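Local coordinates for chromosomal replication initiator protein DnaA (Aquifex aeolicus, PDB 1L8Q) that binds ATP and probably, in that form, binds the replication origin to initiate chromosome replication once per cell cycle, at residues E11-G16 with L21-V26; A29-G34 with K62-R67; L36-F41 with T126-E131. All blocks are in the same frame, centred on the assembly; numbering follows the deposited sequence.

Contact 1: E11-G16 with L21-V26. With ADP (adenosine-5'-diphosphate), chain C.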
loop_
_atom_site.group_PDB
_atom_site.type_symbol
_atom_site.label_atom_id
_atom_site.label_comp_id
_atom_site.label_asym_id
_atom_site.label_seq_id
_atom_site.Cartn_x
_atom_site.Cartn_y
_atom_site.Cartn_z
ATOM N N GLU A 11 -18.550 4.073 11.519
ATOM C CA GLU A 11 -19.829 3.625 11.015
ATOM C C GLU A 11 -19.750 3.167 9.548
ATOM O O GLU A 11 -20.488 2.269 9.137
ATOM C CB GLU A 11 -20.899 4.700 11.235
ATOM C CG GLU A 11 -20.818 5.365 12.615
ATOM C CD GLU A 11 -20.441 6.851 12.559
ATOM O OE1 GLU A 11 -21.288 7.681 12.107
ATOM O OE2 GLU A 11 -19.310 7.196 12.992
ATOM N N ASN A 12 -18.853 3.767 8.765
ATOM C CA ASN A 12 -18.657 3.294 7.397
ATOM C C ASN A 12 -17.423 2.430 7.224
ATOM O O ASN A 12 -16.959 2.220 6.110
ATOM C CB ASN A 12 -18.725 4.413 6.339
ATOM C CG ASN A 12 -17.782 5.573 6.627
ATOM O OD1 ASN A 12 -18.135 6.726 6.393
ATOM N ND2 ASN A 12 -16.571 5.271 7.120
ATOM N N PHE A 13 -16.884 1.943 8.334
ATOM C CA PHE A 13 -15.815 0.962 8.269
ATOM C C PHE A 13 -16.491 -0.392 8.211
ATOM O O PHE A 13 -17.203 -0.775 9.146
ATOM C CB PHE A 13 -14.914 1.046 9.503
ATOM C CG PHE A 13 -13.643 0.225 9.400
ATOM C CD1 PHE A 13 -12.504 0.750 8.797
ATOM C CD2 PHE A 13 -13.580 -1.054 9.935
ATOM C CE1 PHE A 13 -11.336 0.000 8.718
ATOM C CE2 PHE A 13 -12.415 -1.799 9.864
ATOM C CZ PHE A 13 -11.294 -1.272 9.256
ATOM N N ILE A 14 -16.323 -1.095 7.099
ATOM C CA ILE A 14 -16.879 -2.433 6.981
ATOM C C ILE A 14 -15.971 -3.435 7.692
ATOM O O ILE A 14 -14.758 -3.372 7.579
ATOM C CB ILE A 14 -17.073 -2.819 5.503
ATOM C CG1 ILE A 14 -17.864 -1.729 4.779
ATOM C CG2 ILE A 14 -17.793 -4.162 5.385
ATOM C CD1 ILE A 14 -18.158 -2.040 3.335
ATOM N N VAL A 15 -16.580 -4.358 8.415
ATOM C CA VAL A 15 -15.846 -5.286 9.246
ATOM C C VAL A 15 -15.902 -6.705 8.705
ATOM O O VAL A 15 -16.962 -7.196 8.335
ATOM C CB VAL A 15 -16.362 -5.235 10.711
ATOM C CG1 VAL A 15 -15.632 -6.244 11.587
ATOM C CG2 VAL A 15 -16.213 -3.805 11.282
ATOM N N GLY A 16 -14.730 -7.327 8.624
ATOM C CA GLY A 16 -14.564 -8.695 8.172
ATOM C C GLY A 16 -13.516 -9.344 9.062
ATOM O O GLY A 16 -12.904 -8.677 9.916
ATOM N N LEU A 21 -10.100 -7.499 14.802
ATOM C CA LEU A 21 -9.265 -7.188 15.972
ATOM C C LEU A 21 -9.047 -5.685 16.075
ATOM O O LEU A 21 -9.466 -5.048 17.032
ATOM C CB LEU A 21 -7.902 -7.862 15.848
ATOM C CG LEU A 21 -7.296 -8.616 17.021
ATOM C CD1 LEU A 21 -5.800 -8.599 16.895
ATOM C CD2 LEU A 21 -7.728 -8.042 18.320
ATOM N N ALA A 22 -8.375 -5.125 15.078
ATOM C CA ALA A 22 -8.081 -3.713 15.068
ATOM C C ALA A 22 -9.348 -2.935 15.379
ATOM O O ALA A 22 -9.374 -2.097 16.278
ATOM C CB ALA A 22 -7.536 -3.308 13.724
ATOM N N TYR A 23 -10.407 -3.226 14.643
ATOM C CA TYR A 23 -11.657 -2.523 14.833
ATOM C C TYR A 23 -12.173 -2.649 16.266
ATOM O O TYR A 23 -12.568 -1.648 16.887
ATOM C CB TYR A 23 -12.707 -3.038 13.860
ATOM C CG TYR A 23 -14.025 -2.331 13.945
ATOM C CD1 TYR A 23 -14.212 -1.114 13.323
ATOM C CD2 TYR A 23 -15.091 -2.883 14.646
ATOM C CE1 TYR A 23 -15.420 -0.454 13.390
ATOM C CE2 TYR A 23 -16.298 -2.247 14.718
ATOM C CZ TYR A 23 -16.460 -1.027 14.087
ATOM O OH TYR A 23 -17.665 -0.380 14.143
ATOM N N GLU A 24 -12.187 -3.870 16.789
ATOM C CA GLU A 24 -12.711 -4.079 18.123
ATOM C C GLU A 24 -11.857 -3.379 19.154
ATOM O O GLU A 24 -12.393 -2.685 20.048
ATOM C CB GLU A 24 -12.858 -5.562 18.441
ATOM C CG GLU A 24 -14.176 -6.154 17.975
ATOM C CD GLU A 24 -14.245 -7.661 18.157
ATOM O OE1 GLU A 24 -13.374 -8.226 18.840
ATOM O OE2 GLU A 24 -15.173 -8.283 17.620
ATOM N N VAL A 25 -10.538 -3.533 19.029
ATOM C CA VAL A 25 -9.610 -2.891 19.960
ATOM C C VAL A 25 -9.785 -1.370 19.966
ATOM O O VAL A 25 -9.884 -0.757 21.019
ATOM C CB VAL A 25 -8.140 -3.278 19.682
ATOM C CG1 VAL A 25 -7.186 -2.379 20.467
ATOM C CG2 VAL A 25 -7.911 -4.740 20.035
ATOM N N VAL A 26 -9.861 -0.774 18.787
ATOM C CA VAL A 26 -10.033 0.657 18.701
ATOM C C VAL A 26 -11.347 1.070 19.389
ATOM O O VAL A 26 -11.395 2.052 20.135
ATOM C CB VAL A 26 -9.979 1.146 17.233
ATOM C CG1 VAL A 26 -10.587 2.556 17.096
ATOM C CG2 VAL A 26 -8.550 1.122 16.720
HETATM P PB ADP C . -4.220 2.536 4.411
HETATM O O1B ADP C . -4.214 3.775 5.319
HETATM O O2B ADP C . -4.026 1.236 5.137
HETATM O O3B ADP C . -3.384 2.693 3.180
HETATM P PA ADP C . -6.708 3.632 4.060
HETATM O O1A ADP C . -7.184 3.753 5.496
HETATM O O2A ADP C . -6.009 4.884 3.559
HETATM O O3A ADP C . -5.705 2.407 3.887
HETATM O "O5'" ADP C . -7.928 3.223 3.124
HETATM C "C5'" ADP C . -7.763 3.131 1.720
HETATM C "C4'" ADP C . -9.138 3.323 1.132
HETATM O "O4'" ADP C . -9.923 2.125 1.297
HETATM C "C3'" ADP C . -9.863 4.408 1.897
HETATM O "O3'" ADP C . -10.708 5.040 0.946
HETATM C "C2'" ADP C . -10.685 3.629 2.900
HETATM O "O2'" ADP C . -11.843 4.280 3.395
HETATM C "C1'" ADP C . -11.048 2.381 2.142
HETATM N N9 ADP C . -11.207 1.308 3.131
HETATM C C8 ADP C . -10.211 0.629 3.748
HETATM N N7 ADP C . -10.735 -0.295 4.609
HETATM C C5 ADP C . -12.068 -0.189 4.557
HETATM C C6 ADP C . -13.208 -0.853 5.204
HETATM N N6 ADP C . -13.029 -1.832 6.104
HETATM N N1 ADP C . -14.441 -0.452 4.871
HETATM C C2 ADP C . -14.654 0.524 3.965
HETATM N N3 ADP C . -13.651 1.164 3.336
HETATM C C4 ADP C . -12.374 0.861 3.588
HETATM O O HOH W 1 -18.806 -0.504 11.072
#
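Tyr23 reaches back from helix 20-31 and lays its ring against Phe13 and Val15 of the loop that leads into the helix. The Phe13 and Tyr23 rings are almost parallel, with planes 6° apart. They are slid so far past each other that they barely overlap, and their centroids lie 5.6 Å apart. The nearest atoms are Phe13 CD2 and Tyr23 CD1, at 3.4 Å. Val15 meets the same tyrosine differently. Its CG2 methyl sits over the centre of the Tyr23 ring, 3.6 Å from the centroid and 8° off the ring normal, a CH-pi contact. The first torsion of Val15 (178°) sets CG1 anti to the backbone N and leaves CG2 to cover the ring. A water links the two segments: it donates to Phe13 O and is hydrogen-bonded to Tyr23 OH, 3.3 Å away.

The Phe13 ring also meets the nucleotide. ADP N6 stands 3.5 Å above its plane, over the centre of one face. His52 of helix 50-63 adds an edge-to-face ring contact. Next to Phe13, the Ile14 backbone reads the adenine edge: Ile14 N donates to ADP N1 at 3.0 Å, and ADP N6 donates to Ile14 O at 2.7 Å. Both bonds are fairly straight. The Tyr23 contact thus packs behind residues that touch the base. The backbone amides of Gly47, Thr48, Gly49 and Thr51 and the Lys50 amine also bond to the ADP. This is the adenine end of the nucleotide site of a AAA+ P-loop ATPase.

Contact 2: A29-G34 with K62-R67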
loop_
_atom_site.group_PDB
_atom_site.type_symbol
_atom_site.label_atom_id
_atom_site.label_comp_id
_atom_site.label_asym_id
_atom_site.label_seq_id
_atom_site.Cartn_x
_atom_site.Cartn_y
_atom_site.Cartn_z
ATOM N N ALA A 29 -11.174 0.822 23.074
ATOM C CA ALA A 29 -10.358 1.923 23.556
ATOM C C ALA A 29 -11.128 3.247 23.655
ATOM O O ALA A 29 -10.858 4.078 24.524
ATOM C CB ALA A 29 -9.135 2.083 22.691
ATOM N N LEU A 30 -12.077 3.443 22.755
ATOM C CA LEU A 30 -12.856 4.657 22.759
ATOM C C LEU A 30 -13.763 4.733 23.976
ATOM O O LEU A 30 -14.099 5.823 24.444
ATOM C CB LEU A 30 -13.669 4.760 21.484
ATOM C CG LEU A 30 -12.860 5.296 20.312
ATOM C CD1 LEU A 30 -13.631 5.125 19.010
ATOM C CD2 LEU A 30 -12.501 6.749 20.547
ATOM N N GLU A 31 -14.141 3.581 24.504
ATOM C CA GLU A 31 -15.008 3.536 25.661
ATOM C C GLU A 31 -14.249 3.679 26.968
ATOM O O GLU A 31 -14.850 3.875 28.019
ATOM C CB GLU A 31 -15.842 2.254 25.657
ATOM C CG GLU A 31 -17.015 2.319 24.689
ATOM C CD GLU A 31 -17.645 3.717 24.638
ATOM O OE1 GLU A 31 -18.329 4.119 25.620
ATOM O OE2 GLU A 31 -17.448 4.418 23.616
ATOM N N ASN A 32 -12.929 3.566 26.901
ATOM C CA ASN A 32 -12.090 3.773 28.060
ATOM C C ASN A 32 -10.780 4.465 27.682
ATOM O O ASN A 32 -9.695 4.035 28.069
ATOM C CB ASN A 32 -11.835 2.461 28.801
ATOM C CG ASN A 32 -11.587 2.679 30.304
ATOM O OD1 ASN A 32 -10.729 3.483 30.703
ATOM N ND2 ASN A 32 -12.360 1.980 31.140
ATOM N N LEU A 33 -10.904 5.559 26.940
ATOM C CA LEU A 33 -9.756 6.327 26.465
ATOM C C LEU A 33 -8.568 6.356 27.400
ATOM O O LEU A 33 -8.688 6.731 28.575
ATOM C CB LEU A 33 -10.165 7.754 26.128
ATOM C CG LEU A 33 -10.738 7.959 24.731
ATOM C CD1 LEU A 33 -10.861 9.443 24.453
ATOM C CD2 LEU A 33 -9.854 7.276 23.681
ATOM N N GLY A 34 -7.415 5.969 26.852
ATOM C CA GLY A 34 -6.156 5.975 27.565
ATOM C C GLY A 34 -6.021 5.014 28.727
ATOM O O GLY A 34 -4.952 4.921 29.301
ATOM N N LYS A 62 -13.715 13.344 18.875
ATOM C CA LYS A 62 -13.991 14.767 18.758
ATOM C C LYS A 62 -15.476 15.034 18.912
ATOM O O LYS A 62 -15.891 15.987 19.568
ATOM C CB LYS A 62 -13.495 15.315 17.421
ATOM C CG LYS A 62 -13.533 16.819 17.354
ATOM C CD LYS A 62 -12.805 17.340 16.137
ATOM C CE LYS A 62 -13.666 17.211 14.900
ATOM N NZ LYS A 62 -13.195 18.121 13.822
ATOM N N LYS A 63 -16.271 14.175 18.298
ATOM C CA LYS A 63 -17.712 14.283 18.372
ATOM C C LYS A 63 -18.168 14.095 19.816
ATOM O O LYS A 63 -19.267 14.489 20.187
ATOM C CB LYS A 63 -18.357 13.250 17.439
ATOM C CG LYS A 63 -19.809 12.901 17.741
ATOM C CD LYS A 63 -20.397 12.019 16.635
ATOM C CE LYS A 63 -19.295 11.254 15.912
ATOM N NZ LYS A 63 -19.821 10.215 14.973
ATOM N N ARG A 64 -17.300 13.508 20.633
ATOM C CA ARG A 64 -17.611 13.284 22.036
ATOM C C ARG A 64 -17.088 14.419 22.897
ATOM O O ARG A 64 -17.424 14.505 24.078
ATOM C CB ARG A 64 -17.048 11.947 22.510
ATOM C CG ARG A 64 -17.986 10.785 22.284
ATOM C CD ARG A 64 -17.316 9.539 21.738
ATOM N NE ARG A 64 -16.834 8.653 22.789
ATOM C CZ ARG A 64 -17.161 7.375 22.882
ATOM N NH1 ARG A 64 -17.978 6.826 21.986
ATOM N NH2 ARG A 64 -16.677 6.643 23.873
ATOM N N GLY A 65 -16.261 15.282 22.301
ATOM C CA GLY A 65 -15.733 16.446 22.995
ATOM C C GLY A 65 -14.242 16.440 23.310
ATOM O O GLY A 65 -13.741 17.399 23.907
ATOM N N TYR A 66 -13.530 15.381 22.913
ATOM C CA TYR A 66 -12.100 15.270 23.207
ATOM C C TYR A 66 -11.221 16.110 22.276
ATOM O O TYR A 66 -11.566 16.358 21.132
ATOM C CB TYR A 66 -11.652 13.806 23.151
ATOM C CG TYR A 66 -12.255 12.930 24.217
ATOM C CD1 TYR A 66 -11.769 12.955 25.514
ATOM C CD2 TYR A 66 -13.306 12.069 23.928
ATOM C CE1 TYR A 66 -12.314 12.155 26.496
ATOM C CE2 TYR A 66 -13.858 11.265 24.900
ATOM C CZ TYR A 66 -13.361 11.310 26.187
ATOM O OH TYR A 66 -13.905 10.513 27.180
ATOM N N ARG A 67 -10.077 16.535 22.789
ATOM C CA ARG A 67 -9.095 17.287 22.026
ATOM C C ARG A 67 -8.239 16.276 21.236
ATOM O O ARG A 67 -7.630 15.370 21.822
ATOM C CB ARG A 67 -8.222 18.069 23.006
ATOM C CG ARG A 67 -7.857 19.497 22.589
ATOM C CD ARG A 67 -7.144 20.285 23.696
ATOM N NE ARG A 67 -7.072 21.717 23.409
ATOM C CZ ARG A 67 -7.677 22.650 24.136
ATOM N NH1 ARG A 67 -8.408 22.300 25.198
ATOM N NH2 ARG A 67 -7.556 23.936 23.806
#
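The backbones stay well apart, with Leu30 and Arg64 CA atoms 9.9 Å from each other, so side chains bridge two helix ends. Helix 20-31 runs out into the 32-34 turn. On the other side Gly65 leaves the helix at positive phi, with two bonds back into the last turn, a Schellman motif.

Two separate pairs make the contact. The first is a salt bridge between Glu31 and Arg64. Glu31 bends at chi2 and Arg64 at chi2 and chi3, and the two chains cross at about a right angle. Glu31 OE2 lies at the edge of the guanidinium, near its plane, and takes both terminal nitrogens. Its bond from Arg64 NH2 is modelled very short, and little should be read into that length at this resolution. The bond from Arg64 NH1 is weak, 3.0 Å long and bent to 125°. The carboxylate plane is turned 72° from the guanidinium plane, so this is not a flat, two-oxygen pairing. Arg64 NH2 also lies 2.8 Å from Leu30 O, and Leu30 CB sits over one guanidinium face.

The second pair is apolar. Leu33 and Tyr66 come from opposite directions, and the Leu33 CD1 methyl stands over the centre of the tyrosine ring. It lies 3.4 Å from the centroid and 6° off the normal, a CH-pi contact.

Arg64 NH1 has a second acidic partner, Glu60 of helix 50-63, which Leu30 also touches. Leu33 packs on Gln133 of strand 133-138, while Tyr66 touches Ala61. The contact therefore joins the ends of helices 20-31 and 50-63 at the surface, beside the start of strands 68-72 and 133-138.

Contact 3: L36-F41 with T126-E131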
loop_
_atom_site.group_PDB
_atom_site.type_symbol
_atom_site.label_atom_id
_atom_site.label_comp_id
_atom_site.label_asym_id
_atom_site.label_seq_id
_atom_site.Cartn_x
_atom_site.Cartn_y
_atom_site.Cartn_z
ATOM N N LEU A 36 -7.266 1.452 28.858
ATOM C CA LEU A 36 -7.286 0.032 28.584
ATOM C C LEU A 36 -6.058 -0.365 27.764
ATOM O O LEU A 36 -5.262 -1.223 28.162
ATOM C CB LEU A 36 -8.542 -0.294 27.790
ATOM C CG LEU A 36 -9.417 -1.476 28.186
ATOM C CD1 LEU A 36 -10.259 -1.916 26.977
ATOM C CD2 LEU A 36 -8.587 -2.632 28.732
ATOM N N TYR A 37 -5.914 0.265 26.612
ATOM C CA TYR A 37 -4.810 -0.018 25.733
ATOM C C TYR A 37 -4.072 1.248 25.434
ATOM O O TYR A 37 -4.659 2.201 24.951
ATOM C CB TYR A 37 -5.326 -0.573 24.416
ATOM C CG TYR A 37 -6.216 -1.772 24.544
ATOM C CD1 TYR A 37 -5.802 -2.910 25.248
ATOM C CD2 TYR A 37 -7.460 -1.793 23.937
ATOM C CE1 TYR A 37 -6.627 -4.029 25.358
ATOM C CE2 TYR A 37 -8.285 -2.913 24.034
ATOM C CZ TYR A 37 -7.862 -4.016 24.752
ATOM O OH TYR A 37 -8.673 -5.098 24.837
ATOM N N ASN A 38 -2.777 1.257 25.684
ATOM C CA ASN A 38 -1.973 2.417 25.379
ATOM C C ASN A 38 -0.533 1.997 25.343
ATOM O O ASN A 38 0.002 1.573 26.338
ATOM C CB ASN A 38 -2.180 3.516 26.435
ATOM C CG ASN A 38 -2.166 4.938 25.825
ATOM O OD1 ASN A 38 -2.279 5.119 24.598
ATOM N ND2 ASN A 38 -2.038 5.941 26.684
ATOM N N PRO A 39 0.083 2.073 24.180
ATOM C CA PRO A 39 -0.580 2.542 22.978
ATOM C C PRO A 39 -1.218 1.418 22.189
ATOM O O PRO A 39 -1.049 0.234 22.506
ATOM C CB PRO A 39 0.573 3.083 22.144
ATOM C CG PRO A 39 1.795 2.398 22.668
ATOM C CD PRO A 39 1.474 1.681 23.933
ATOM N N ILE A 40 -1.953 1.812 21.152
ATOM C CA ILE A 40 -2.464 0.901 20.155
ATOM C C ILE A 40 -1.599 1.118 18.926
ATOM O O ILE A 40 -1.420 2.250 18.497
ATOM C CB ILE A 40 -3.895 1.254 19.797
ATOM C CG1 ILE A 40 -4.823 0.971 20.959
ATOM C CG2 ILE A 40 -4.355 0.477 18.567
ATOM C CD1 ILE A 40 -6.216 1.391 20.683
ATOM N N PHE A 41 -1.070 0.038 18.356
ATOM C CA PHE A 41 -0.199 0.135 17.188
ATOM C C PHE A 41 -0.778 -0.742 16.104
ATOM O O PHE A 41 -0.693 -1.967 16.188
ATOM C CB PHE A 41 1.193 -0.365 17.553
ATOM C CG PHE A 41 2.221 -0.122 16.513
ATOM C CD1 PHE A 41 2.259 -0.889 15.356
ATOM C CD2 PHE A 41 3.191 0.853 16.702
ATOM C CE1 PHE A 41 3.236 -0.665 14.387
ATOM C CE2 PHE A 41 4.185 1.073 15.749
ATOM C CZ PHE A 41 4.209 0.314 14.594
ATOM N N THR A 126 4.643 11.902 28.023
ATOM C CA THR A 126 3.738 12.835 28.673
ATOM C C THR A 126 2.308 12.344 28.554
ATOM O O THR A 126 1.613 12.165 29.556
ATOM C CB THR A 126 3.854 14.251 28.056
ATOM O OG1 THR A 126 5.119 14.824 28.390
ATOM C CG2 THR A 126 2.865 15.187 28.705
ATOM N N LEU A 127 1.860 12.136 27.325
ATOM C CA LEU A 127 0.511 11.665 27.125
ATOM C C LEU A 127 0.309 10.381 27.919
ATOM O O LEU A 127 -0.737 10.176 28.547
ATOM C CB LEU A 127 0.243 11.429 25.656
ATOM C CG LEU A 127 0.260 12.695 24.802
ATOM C CD1 LEU A 127 -0.048 12.371 23.365
ATOM C CD2 LEU A 127 -0.729 13.723 25.334
ATOM N N TYR A 128 1.331 9.534 27.925
ATOM C CA TYR A 128 1.239 8.249 28.595
ATOM C C TYR A 128 1.071 8.398 30.124
ATOM O O TYR A 128 0.181 7.783 30.725
ATOM C CB TYR A 128 2.449 7.381 28.238
ATOM C CG TYR A 128 2.376 5.991 28.774
ATOM C CD1 TYR A 128 1.735 4.989 28.065
ATOM C CD2 TYR A 128 2.956 5.667 29.985
ATOM C CE1 TYR A 128 1.662 3.714 28.548
ATOM C CE2 TYR A 128 2.882 4.401 30.474
ATOM C CZ TYR A 128 2.230 3.423 29.747
ATOM O OH TYR A 128 2.160 2.138 30.236
ATOM N N LEU A 129 1.911 9.223 30.743
ATOM C CA LEU A 129 1.847 9.411 32.186
ATOM C C LEU A 129 0.517 10.020 32.576
ATOM O O LEU A 129 0.105 9.933 33.715
ATOM C CB LEU A 129 2.994 10.310 32.673
ATOM C CG LEU A 129 4.405 9.701 32.679
ATOM C CD1 LEU A 129 5.455 10.751 33.060
ATOM C CD2 LEU A 129 4.465 8.510 33.608
ATOM N N LEU A 130 -0.148 10.648 31.617
ATOM C CA LEU A 130 -1.430 11.289 31.869
ATOM C C LEU A 130 -2.567 10.377 31.440
ATOM O O LEU A 130 -3.738 10.753 31.497
ATOM C CB LEU A 130 -1.513 12.606 31.098
ATOM C CG LEU A 130 -0.537 13.715 31.527
ATOM C CD1 LEU A 130 -0.404 14.777 30.445
ATOM C CD2 LEU A 130 -0.968 14.335 32.836
ATOM N N GLU A 131 -2.217 9.169 31.013
ATOM C CA GLU A 131 -3.200 8.230 30.513
ATOM C C GLU A 131 -3.988 8.815 29.347
ATOM O O GLU A 131 -5.199 8.668 29.277
ATOM C CB GLU A 131 -4.144 7.776 31.625
ATOM C CG GLU A 131 -3.474 6.883 32.665
ATOM C CD GLU A 131 -4.436 6.395 33.740
ATOM O OE1 GLU A 131 -5.019 7.245 34.459
ATOM O OE2 GLU A 131 -4.608 5.163 33.871
#
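Asn38 and Tyr128 meet alongside each other, their side chains running in opposite directions. The backbone oxygen, Asn38 O, lies at the edge of the Tyr128 ring, near its plane, 3.5 Å from CE1. The Asn38 side-chain amide and the ring are turned only 25° apart, and Asn38 ND2 is 4.1 Å from Tyr128 CD1. These are van der Waals contacts. With CG anti to the backbone N (chi1 -174°), Tyr128 swings its ring from the helix toward the loop before strand 40-43.

The polar end of Asn38 is held by the next shell. ND2 donates to Lys132 O and OD1 accepts from Ile134 N, so both ends of the amide bond to the entry of strand 133-138. These two bonds fix the amide rotation. Gln133 NE2 also bonds to Tyr37 O. The Asn38-Pro39 peptide bond is cis. On the other side, Glu131 takes positive phi in a Schellman motif that ends helix 114-129.

Strands 101-105 and 133-138, with helix 114-129 between them, form a beta-alpha-beta crossover of the parallel sheet. The contact sits at the end of that helix, with strand 40-43 next to 133-138, in the P-loop ATPase core.

All three contacts belong to the AAA+ region. Contact 1 is partly buried and lies nearest the nucleotide; contacts 2 and 3 are at the surface, contact 3 away from the annotated sites. Contacts 1 and 2 share helix 20-31, the first using its early turns and the second its end. Contact 3 uses the loop that follows this helix. Ring and methyl packing dominates contact 1. Contact 2 adds a salt bridge to a methyl-on-ring pair, and contact 3 has van der Waals touches beside an amide bonded to the start of the neighbouring strand and the residue before it. Val25 packs on Tyr37 and Ile40, and Ala29 on Ile40, connecting the helix to the 36-41 segment.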